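Local structure of nitroreductase family protein (Sphingopyxis sp., 7DP1) at residues Q82-I87 and D194-S199; L140-I145 and A152-W157; V21-D26 and E208-N213. The protein probably reduces nitro groups of dinitroaniline herbicides, using bound FMN and electrons from NADPH. The protein carries 1 engineered substitution. One frame throughout, in Å; residues are numbered along the deposited sequence.

Contact 1 (Q82-I87 and D194-S199)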
# COMPACT_ATOMS: atom_id res chain seq x y z
N GLN A 82 13.07 0.26 20.91
CA GLN A 82 12.71 -1.13 20.65
C GLN A 82 12.22 -1.26 19.21
O GLN A 82 11.03 -1.44 18.96
CB GLN A 82 11.62 -1.62 21.62
CG GLN A 82 11.91 -1.35 23.10
CD GLN A 82 10.68 -1.57 23.97
OE1 GLN A 82 9.58 -1.14 23.61
NE2 GLN A 82 10.87 -2.23 25.12
N PRO A 83 13.14 -1.12 18.25
CA PRO A 83 12.73 -1.08 16.84
C PRO A 83 12.08 -2.39 16.42
O PRO A 83 12.66 -3.43 16.72
CB PRO A 83 14.05 -0.84 16.10
CG PRO A 83 14.97 -0.31 17.13
CD PRO A 83 14.60 -0.98 18.41
N GLU A 84 10.92 -2.36 15.76
CA GLU A 84 10.27 -3.57 15.25
C GLU A 84 11.00 -4.08 14.01
O GLU A 84 11.00 -5.28 13.71
CB GLU A 84 8.80 -3.32 14.88
CG GLU A 84 7.80 -3.26 15.99
CD GLU A 84 7.52 -4.62 16.63
OE1 GLU A 84 8.31 -5.03 17.50
OE2 GLU A 84 6.50 -5.27 16.27
N TYR A 85 11.60 -3.15 13.28
CA TYR A 85 12.28 -3.42 12.02
C TYR A 85 13.08 -2.17 11.64
O TYR A 85 13.14 -1.22 12.41
CB TYR A 85 11.28 -3.76 10.92
CG TYR A 85 10.19 -2.72 10.80
CD1 TYR A 85 10.37 -1.58 10.01
CD2 TYR A 85 8.98 -2.85 11.48
CE1 TYR A 85 9.38 -0.61 9.90
CE2 TYR A 85 7.98 -1.89 11.37
CZ TYR A 85 8.18 -0.78 10.58
OH TYR A 85 7.20 0.19 10.47
N ASP A 86 13.64 -2.15 10.43
CA ASP A 86 14.32 -0.96 9.93
C ASP A 86 13.34 0.01 9.28
O ASP A 86 12.80 -0.28 8.19
CB ASP A 86 15.38 -1.37 8.90
CG ASP A 86 16.62 -1.92 9.54
OD1 ASP A 86 16.72 -1.84 10.78
OD2 ASP A 86 17.48 -2.44 8.82
N ILE A 87 13.10 1.15 9.92
CA ILE A 87 12.13 2.10 9.40
C ILE A 87 12.66 2.75 8.13
O ILE A 87 12.07 2.63 7.05
CB ILE A 87 11.79 3.19 10.44
CG1 ILE A 87 11.23 2.54 11.71
CG2 ILE A 87 10.80 4.19 9.87
CD1 ILE A 87 10.68 3.53 12.73
N ASP A 194 3.73 -12.95 18.35
CA ASP A 194 3.52 -13.51 17.02
C ASP A 194 3.13 -12.39 16.06
O ASP A 194 3.10 -12.58 14.84
CB ASP A 194 2.42 -14.57 17.04
CG ASP A 194 1.06 -13.98 17.40
OD1 ASP A 194 0.95 -13.35 18.48
OD2 ASP A 194 0.12 -14.12 16.59
N GLN A 195 2.78 -11.24 16.63
CA GLN A 195 2.42 -10.06 15.83
C GLN A 195 3.61 -9.12 15.69
O GLN A 195 4.49 -9.07 16.56
CB GLN A 195 1.26 -9.30 16.48
CG GLN A 195 -0.04 -10.07 16.43
CD GLN A 195 -0.54 -10.18 15.02
OE1 GLN A 195 -0.83 -9.17 14.37
NE2 GLN A 195 -0.61 -11.41 14.51
N ILE A 196 3.62 -8.36 14.61
CA ILE A 196 4.61 -7.29 14.44
C ILE A 196 3.88 -6.00 14.11
O ILE A 196 2.95 -5.99 13.29
CB ILE A 196 5.67 -7.65 13.34
CG1 ILE A 196 6.63 -6.48 13.12
CG2 ILE A 196 5.01 -8.05 12.02
CD1 ILE A 196 7.89 -6.85 12.32
N LEU A 197 4.28 -4.92 14.75
CA LEU A 197 3.63 -3.64 14.52
C LEU A 197 4.26 -3.00 13.31
O LEU A 197 5.48 -2.82 13.30
CB LEU A 197 3.77 -2.71 15.73
CG LEU A 197 3.26 -1.28 15.54
CD1 LEU A 197 1.75 -1.26 15.37
CD2 LEU A 197 3.67 -0.38 16.71
N PHE A 198 3.45 -2.67 12.31
CA PHE A 198 3.96 -1.93 11.15
C PHE A 198 3.93 -0.43 11.43
O PHE A 198 4.96 0.24 11.44
CB PHE A 198 3.16 -2.29 9.88
CG PHE A 198 3.27 -1.28 8.74
CD1 PHE A 198 4.46 -0.65 8.45
CD2 PHE A 198 2.17 -1.01 7.95
CE1 PHE A 198 4.54 0.26 7.40
CE2 PHE A 198 2.25 -0.12 6.89
CZ PHE A 198 3.44 0.53 6.63
N SER A 199 2.75 0.11 11.69
CA SER A 199 2.64 1.56 11.74
C SER A 199 1.45 2.00 12.55
O SER A 199 0.50 1.23 12.73
CB SER A 199 2.55 2.11 10.31
OG SER A 199 2.38 3.51 10.31

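Contact 2 (L140-I145 and A152-W157). With FMN (flavin mononucleotide), chain D.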
# COMPACT_ATOMS: atom_id res chain seq x y z
N LEU A 140 -1.68 -0.59 13.02
CA LEU A 140 -1.78 -1.58 11.96
C LEU A 140 -0.73 -2.63 12.16
O LEU A 140 0.46 -2.31 12.24
CB LEU A 140 -1.65 -0.90 10.58
CG LEU A 140 -1.47 -1.76 9.32
CD1 LEU A 140 -2.51 -2.85 9.23
CD2 LEU A 140 -1.52 -0.86 8.05
N HIS A 141 -1.15 -3.88 12.29
CA HIS A 141 -0.19 -4.94 12.52
C HIS A 141 -0.58 -6.21 11.78
O HIS A 141 -1.67 -6.28 11.19
CB HIS A 141 -0.05 -5.22 14.00
CG HIS A 141 -1.36 -5.52 14.67
ND1 HIS A 141 -1.81 -6.79 14.87
CD2 HIS A 141 -2.28 -4.68 15.20
CE1 HIS A 141 -2.98 -6.75 15.50
NE2 HIS A 141 -3.29 -5.49 15.71
N CYS A 142 0.30 -7.20 11.80
CA CYS A 142 0.05 -8.46 11.12
C CYS A 142 0.89 -9.58 11.73
O CYS A 142 1.78 -9.33 12.56
CB CYS A 142 0.36 -8.35 9.62
SG CYS A 142 2.13 -7.98 9.25
N SER A 143 0.59 -10.80 11.33
CA SER A 143 1.38 -11.94 11.78
C SER A 143 2.81 -11.82 11.29
O SER A 143 3.04 -11.33 10.19
CB SER A 143 0.78 -13.25 11.29
OG SER A 143 1.69 -14.31 11.54
N ARG A 144 3.77 -12.28 12.09
CA ARG A 144 5.18 -12.29 11.70
C ARG A 144 5.51 -13.26 10.57
O ARG A 144 6.64 -13.27 10.08
CB ARG A 144 6.07 -12.61 12.89
CG ARG A 144 6.06 -11.52 13.93
CD ARG A 144 7.12 -11.70 15.01
NE ARG A 144 7.17 -10.49 15.80
CZ ARG A 144 8.12 -9.57 15.70
NH1 ARG A 144 8.07 -8.48 16.45
NH2 ARG A 144 9.13 -9.75 14.86
N ILE A 145 4.56 -14.11 10.18
CA ILE A 145 4.79 -14.98 9.03
C ILE A 145 4.73 -14.16 7.74
O ILE A 145 5.28 -14.55 6.71
CB ILE A 145 3.77 -16.14 8.93
CG1 ILE A 145 2.37 -15.61 8.61
CG2 ILE A 145 3.76 -17.00 10.20
CD1 ILE A 145 1.45 -16.64 7.96
N ALA A 152 3.03 -5.02 1.32
CA ALA A 152 2.46 -4.14 0.30
C ALA A 152 0.92 -4.19 0.37
O ALA A 152 0.27 -3.16 0.21
CB ALA A 152 2.97 -4.50 -1.11
N ASP A 153 0.37 -5.38 0.63
CA ASP A 153 -1.08 -5.55 0.83
C ASP A 153 -1.57 -4.62 1.94
O ASP A 153 -2.62 -4.02 1.83
CB ASP A 153 -1.45 -6.99 1.22
CG ASP A 153 -1.09 -8.02 0.16
OD1 ASP A 153 -0.97 -7.68 -1.04
OD2 ASP A 153 -0.98 -9.22 0.55
N MET A 154 -0.80 -4.52 3.02
CA MET A 154 -1.21 -3.63 4.11
C MET A 154 -1.27 -2.16 3.66
O MET A 154 -2.19 -1.41 4.05
CB MET A 154 -0.26 -3.77 5.32
CG MET A 154 -0.37 -5.14 6.03
SD MET A 154 0.42 -5.15 7.68
CE MET A 154 2.14 -4.98 7.26
N GLY A 155 -0.29 -1.75 2.86
CA GLY A 155 -0.26 -0.39 2.31
C GLY A 155 -1.51 -0.14 1.49
O GLY A 155 -2.13 0.92 1.56
N MET A 156 -1.89 -1.14 0.72
CA MET A 156 -3.08 -1.01 -0.13
C MET A 156 -4.27 -0.73 0.76
O MET A 156 -5.07 0.17 0.47
CB MET A 156 -3.29 -2.28 -0.95
CG MET A 156 -2.22 -2.47 -2.04
SD MET A 156 -2.41 -4.09 -2.81
CE MET A 156 -0.72 -4.31 -3.40
N TRP A 157 -4.39 -1.49 1.84
CA TRP A 157 -5.49 -1.26 2.81
C TRP A 157 -5.40 0.10 3.47
O TRP A 157 -6.37 0.85 3.53
CB TRP A 157 -5.49 -2.34 3.87
CG TRP A 157 -6.56 -2.15 4.91
CD1 TRP A 157 -7.87 -2.50 4.79
CD2 TRP A 157 -6.41 -1.61 6.24
NE1 TRP A 157 -8.55 -2.22 5.95
CE2 TRP A 157 -7.69 -1.67 6.86
CE3 TRP A 157 -5.34 -1.07 6.96
CZ2 TRP A 157 -7.93 -1.21 8.18
CZ3 TRP A 157 -5.58 -0.60 8.27
CH2 TRP A 157 -6.86 -0.68 8.86
N1 FMN D . -4.54 -12.30 -9.18
C2 FMN D . -4.18 -13.22 -10.13
O2 FMN D . -5.05 -13.81 -10.74
N3 FMN D . -2.84 -13.46 -10.40
C4 FMN D . -1.84 -12.78 -9.74
O4 FMN D . -0.66 -13.02 -10.03
C4A FMN D . -2.21 -11.85 -8.76
N5 FMN D . -1.27 -11.14 -8.06
C5A FMN D . -1.65 -10.20 -7.13
C6 FMN D . -0.68 -9.49 -6.44
C7 FMN D . -1.05 -8.54 -5.50
C7M FMN D . 0.00 -7.76 -4.79
C8 FMN D . -2.40 -8.30 -5.23
C8M FMN D . -2.80 -7.24 -4.24
C9 FMN D . -3.37 -9.02 -5.92
C9A FMN D . -2.99 -9.96 -6.87
N10 FMN D . -3.95 -10.69 -7.56
C10 FMN D . -3.56 -11.61 -8.50
C1' FMN D . -5.42 -10.47 -7.34
C2' FMN D . -5.91 -11.09 -6.03
O2' FMN D . -6.12 -12.47 -6.18
C3' FMN D . -7.22 -10.38 -5.68
O3' FMN D . -6.97 -9.02 -5.41
C4' FMN D . -7.96 -10.99 -4.49
O4' FMN D . -8.37 -12.29 -4.87
C5' FMN D . -9.20 -10.14 -4.22
O5' FMN D . -10.00 -10.08 -5.41
P FMN D . -10.42 -8.65 -6.06
O1P FMN D . -11.09 -8.98 -7.38
O2P FMN D . -11.38 -7.87 -5.20
O3P FMN D . -9.17 -7.81 -6.18

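Contact 3 (V21-D26 and E208-N213). With FMN (flavin mononucleotide), chain C.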
# COMPACT_ATOMS: atom_id res chain seq x y z
N VAL A 21 -1.63 14.97 8.18
CA VAL A 21 -2.05 16.06 9.06
C VAL A 21 -1.39 15.98 10.44
O VAL A 21 -1.46 14.95 11.12
CB VAL A 21 -3.59 16.05 9.21
CG1 VAL A 21 -4.03 16.94 10.33
CG2 VAL A 21 -4.23 16.46 7.89
N ARG A 22 -0.73 17.06 10.84
CA ARG A 22 -0.02 17.06 12.12
C ARG A 22 -0.55 18.13 13.06
O ARG A 22 0.19 18.70 13.88
CB ARG A 22 1.49 17.24 11.89
CG ARG A 22 2.06 16.11 11.03
CD ARG A 22 3.51 16.29 10.63
NE ARG A 22 3.96 15.15 9.81
CZ ARG A 22 4.07 15.18 8.48
NH1 ARG A 22 3.77 16.28 7.81
NH2 ARG A 22 4.47 14.09 7.82
N ALA A 23 -1.85 18.42 12.93
CA ALA A 23 -2.56 19.25 13.89
C ALA A 23 -4.06 19.00 13.80
O ALA A 23 -4.71 19.37 12.80
CB ALA A 23 -2.27 20.71 13.67
N PHE A 24 -4.61 18.39 14.85
CA PHE A 24 -6.02 18.04 14.93
C PHE A 24 -6.76 18.85 15.99
O PHE A 24 -6.21 19.17 17.05
CB PHE A 24 -6.20 16.55 15.25
CG PHE A 24 -5.58 15.62 14.25
CD1 PHE A 24 -4.25 15.27 14.35
CD2 PHE A 24 -6.34 15.07 13.23
CE1 PHE A 24 -3.68 14.40 13.43
CE2 PHE A 24 -5.77 14.21 12.32
CZ PHE A 24 -4.44 13.87 12.42
N THR A 25 -8.02 19.18 15.72
CA THR A 25 -8.89 19.73 16.75
C THR A 25 -9.27 18.55 17.64
O THR A 25 -9.01 17.41 17.27
CB THR A 25 -10.13 20.39 16.15
OG1 THR A 25 -11.04 19.39 15.68
CG2 THR A 25 -9.74 21.31 14.98
N ASP A 26 -9.92 18.78 18.77
CA ASP A 26 -10.27 17.66 19.65
C ASP A 26 -11.72 17.21 19.49
O ASP A 26 -12.31 16.62 20.39
CB ASP A 26 -10.02 18.03 21.11
CG ASP A 26 -10.83 19.20 21.54
OD1 ASP A 26 -11.63 19.69 20.70
OD2 ASP A 26 -10.68 19.64 22.70
N GLU A 208 -7.75 23.14 10.29
CA GLU A 208 -7.57 23.58 8.92
C GLU A 208 -7.05 25.01 8.83
O GLU A 208 -7.10 25.64 7.77
CB GLU A 208 -8.89 23.42 8.17
CG GLU A 208 -10.09 23.43 9.11
CD GLU A 208 -11.32 22.78 8.50
OE1 GLU A 208 -11.49 22.87 7.26
OE2 GLU A 208 -12.11 22.18 9.26
N GLU A 209 -6.52 25.51 9.94
CA GLU A 209 -5.83 26.80 9.97
C GLU A 209 -4.40 26.63 10.45
O GLU A 209 -3.66 27.59 10.56
CB GLU A 209 -6.55 27.80 10.87
CG GLU A 209 -7.89 28.23 10.35
CD GLU A 209 -7.78 28.85 8.97
OE1 GLU A 209 -6.83 29.62 8.73
OE2 GLU A 209 -8.64 28.55 8.11
N ALA A 210 -4.00 25.39 10.69
CA ALA A 210 -2.67 25.14 11.22
C ALA A 210 -1.63 25.28 10.12
O ALA A 210 -1.81 24.75 9.02
CB ALA A 210 -2.59 23.76 11.84
N PRO A 211 -0.51 25.95 10.44
CA PRO A 211 0.55 26.20 9.46
C PRO A 211 1.12 24.88 9.00
O PRO A 211 1.42 24.66 7.82
CB PRO A 211 1.58 27.02 10.25
CG PRO A 211 1.34 26.66 11.69
CD PRO A 211 -0.13 26.39 11.80
N VAL A 212 1.23 23.98 9.96
CA VAL A 212 1.77 22.66 9.75
C VAL A 212 0.93 21.91 8.72
O VAL A 212 1.44 21.02 8.05
CB VAL A 212 1.82 21.88 11.08
CG1 VAL A 212 0.43 21.43 11.49
CG2 VAL A 212 2.75 20.71 10.99
N ASN A 213 -0.33 22.31 8.54
CA ASN A 213 -1.24 21.63 7.62
C ASN A 213 -1.50 22.28 6.26
O ASN A 213 -2.32 21.77 5.50
CB ASN A 213 -2.61 21.45 8.28
CG ASN A 213 -2.57 20.51 9.46
OD1 ASN A 213 -1.73 19.63 9.54
ND2 ASN A 213 -3.51 20.69 10.39
N1 FMN C . 5.01 11.42 9.21
C2 FMN C . 5.46 11.80 10.46
O2 FMN C . 5.53 12.98 10.76
N3 FMN C . 5.85 10.85 11.38
C4 FMN C . 5.79 9.51 11.08
O4 FMN C . 6.13 8.68 11.94
C4A FMN C . 5.34 9.13 9.82
N5 FMN C . 5.27 7.80 9.47
C5A FMN C . 4.81 7.41 8.23
C6 FMN C . 4.75 6.05 7.94
C7 FMN C . 4.29 5.63 6.70
C7M FMN C . 4.20 4.17 6.36
C8 FMN C . 3.90 6.57 5.76
C8M FMN C . 3.40 6.05 4.44
C9 FMN C . 3.96 7.93 6.04
C9A FMN C . 4.43 8.36 7.29
N10 FMN C . 4.51 9.70 7.63
C10 FMN C . 4.96 10.09 8.88
C1' FMN C . 4.08 10.77 6.67
C2' FMN C . 5.07 11.07 5.55
O2' FMN C . 6.10 11.90 6.03
C3' FMN C . 4.32 11.79 4.44
O3' FMN C . 3.46 10.84 3.84
C4' FMN C . 5.21 12.37 3.34
O4' FMN C . 6.06 13.41 3.80
C5' FMN C . 4.31 12.95 2.28
O5' FMN C . 3.55 13.97 2.88
P FMN C . 1.95 13.90 2.68
O1P FMN C . 1.31 14.91 3.59
O2P FMN C . 1.62 14.18 1.23
O3P FMN C . 1.49 12.49 3.02

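Contact 1 (Q82-I87 and D194-S199)
Ile-196 and Glu-84 pass each other in opposite directions, with OE2 of Glu-84 lying 3.4 Å from CG1 of Ile-196. Beyond it, CD1 of Ile-196 approaches the Tyr-85 ring obliquely, 4.2 Å from CD2. At Leu-197 the backbone takes over: its N donates to OE2 of Glu-84 at 2.7 Å, nearly straight at 168°. The acceptor lone pair is the anti one, directed away from OE1. A bend at chi2 (-71°) turns the Glu-84 carboxylate to that N-H, while OE1 makes a salt bridge with Arg-186. The Leu-197 carbonyl oxygen lies at the Tyr-85 ring edge, 3.3 Å from CE2. Next, the Phe-198 carbonyl accepts from Tyr-85 OH at a very short 2.4 Å, a length to be read with caution; the same hydroxyl lies near the plane of the Phe-198 ring, 3.5 Å from CD1. Phe-198, whose carbonyl Tyr-85 meets, also belongs to the FMN pocket. Strand 195-204 pairs with strand 136-143, and Phe-198 and Ser-199 both face Leu-140 in a classic beta bulge. Leu-197 packs on Val-185 of helix 182-189, and Ile-196 on Trp-151 of helix 148-167.

Contact 2 (L140-I145 and A152-W157)
Two sulfurs meet here: SG of Cys-142 and SD of Met-154 lie 3.7 Å apart in a non-bonded contact. The Met-154 methyl is just as near, with CE 3.6 Å from SG, and its SD is also close to CB of Cys-142. A bend at chi3 (-68°) curls the end of Met-154, otherwise extended from the helix, so that sulfur and methyl both lie against the cysteine. On the strand side, chi1 of 63° sets SG between the backbone N and the carbonyl carbon of Cys-142, where it meets both CE and SD of Met-154. Leu-140 fills the next position toward the same helix. Its two methyls straddle the contact: CD1 touches both SD of Met-154, at 4.0 Å, and CZ3 of Trp-157, at 3.9 Å, while CD2 reaches CE3 of the indole at 4.0 Å. Trp-157 and Leu-140 run past one another in opposite senses, and CD1 comes to the ring obliquely. Strand 140-143 and helix 152-157 are roughly antiparallel, at 148°, their axes 10.2 Å apart, which is the spacing of a helix packed on a sheet, as in the alpha+beta core of nitroreductases. Trp-157 also stacks on Trp-53, and Met-154 touches Phe-198. The helix has a second role: Asp-153 and Met-156 belong to the pocket of the FMN held chiefly by the second subunit, where SD of Met-156 comes 3.5 Å from the flavin methyl C8M and OD1 of Asp-153 lies 3.7 Å from the same atom. The side-chain atoms that touch between strand and helix are all carbon and sulfur, so cohesion there rests on dispersion and close fit, whereas Asp-153 lies on the flavin side, its OD1 hydrogen-bonded to Gly-47 N.

Contact 3 (V21-D26 and E208-N213)
With its CG anti to the carbonyl carbon (chi1 -66°), Asn-213 reaches across to the backbone of Arg-22 and Ala-23, and its amide binds both ways. OD1 accepts from Arg-22 N at 3.0 Å, the donor lying in the carbonyl plane. ND2 donates to the Ala-23 carbonyl, also at 3.0 Å, on a lone pair of that oxygen and only 7° out of the amide plane of Asn-213. One flat group therefore fixes an N-H and a C=O of adjacent residues, and ND2 has a further bond to the Asp-207 carbonyl. Val-21 crosses the amide at about a right angle, its CG1 3.6 Å from OD1. Around this polar pair the packing is apolar: the Ala-23 methyl lies 3.6 Å from the Ala-210 methyl and 3.5 Å from CG1 of Val-212, while CG2 of Val-212 sits alongside CB of Arg-22. Asn-213 is presented by a short 3-10 turn at 211-213, in which its own N bonds the Ala-210 carbonyl. The loop it steadies, between helices 11-17 and 31-41, carries Arg-22 of the FMN pocket, consistent with the FMN-dependent nitroreductase family. Without the amide, as with an alanine here in place of Asn-213, the Arg-22 N-H and the Ala-23 carbonyl would probably lose their mates and the loop carrying the arginine could shift. That arginine runs extended from CG to NE; NE donates to flavin O2 at 2.8 Å, and NH2 to N1 at 3.1 Å, nearly straight at 173°, with N1 in the guanidinium plane. Charge placed at this edge is likely to favour negative charge building up on N1 and O2 of a reduced flavin.

Contacts 1 and 2 are neighbours, their centres about 11 Å apart, and share the antiparallel sheet: strands 195-204 and 136-143 lie side by side, and Gln-195 OE1 probably hydrogen-bonds His-141 ND1 at 2.6 Å. Contact 3 stands on the other side of the chain's centre, about 27 and 28 Å from the centres of the other two, without touching them. In sequence the pairings enclose one another: contact 3 joins residues 21-26 to 208-213, contact 1 closes a shorter span within it, and contact 2 the shortest inside that. Each reaches an FMN pocket, contacts 1 and 3 from within one subunit and contact 2 at a flavin held mainly by the second, so the dimer's cofactor sites draw on both chains.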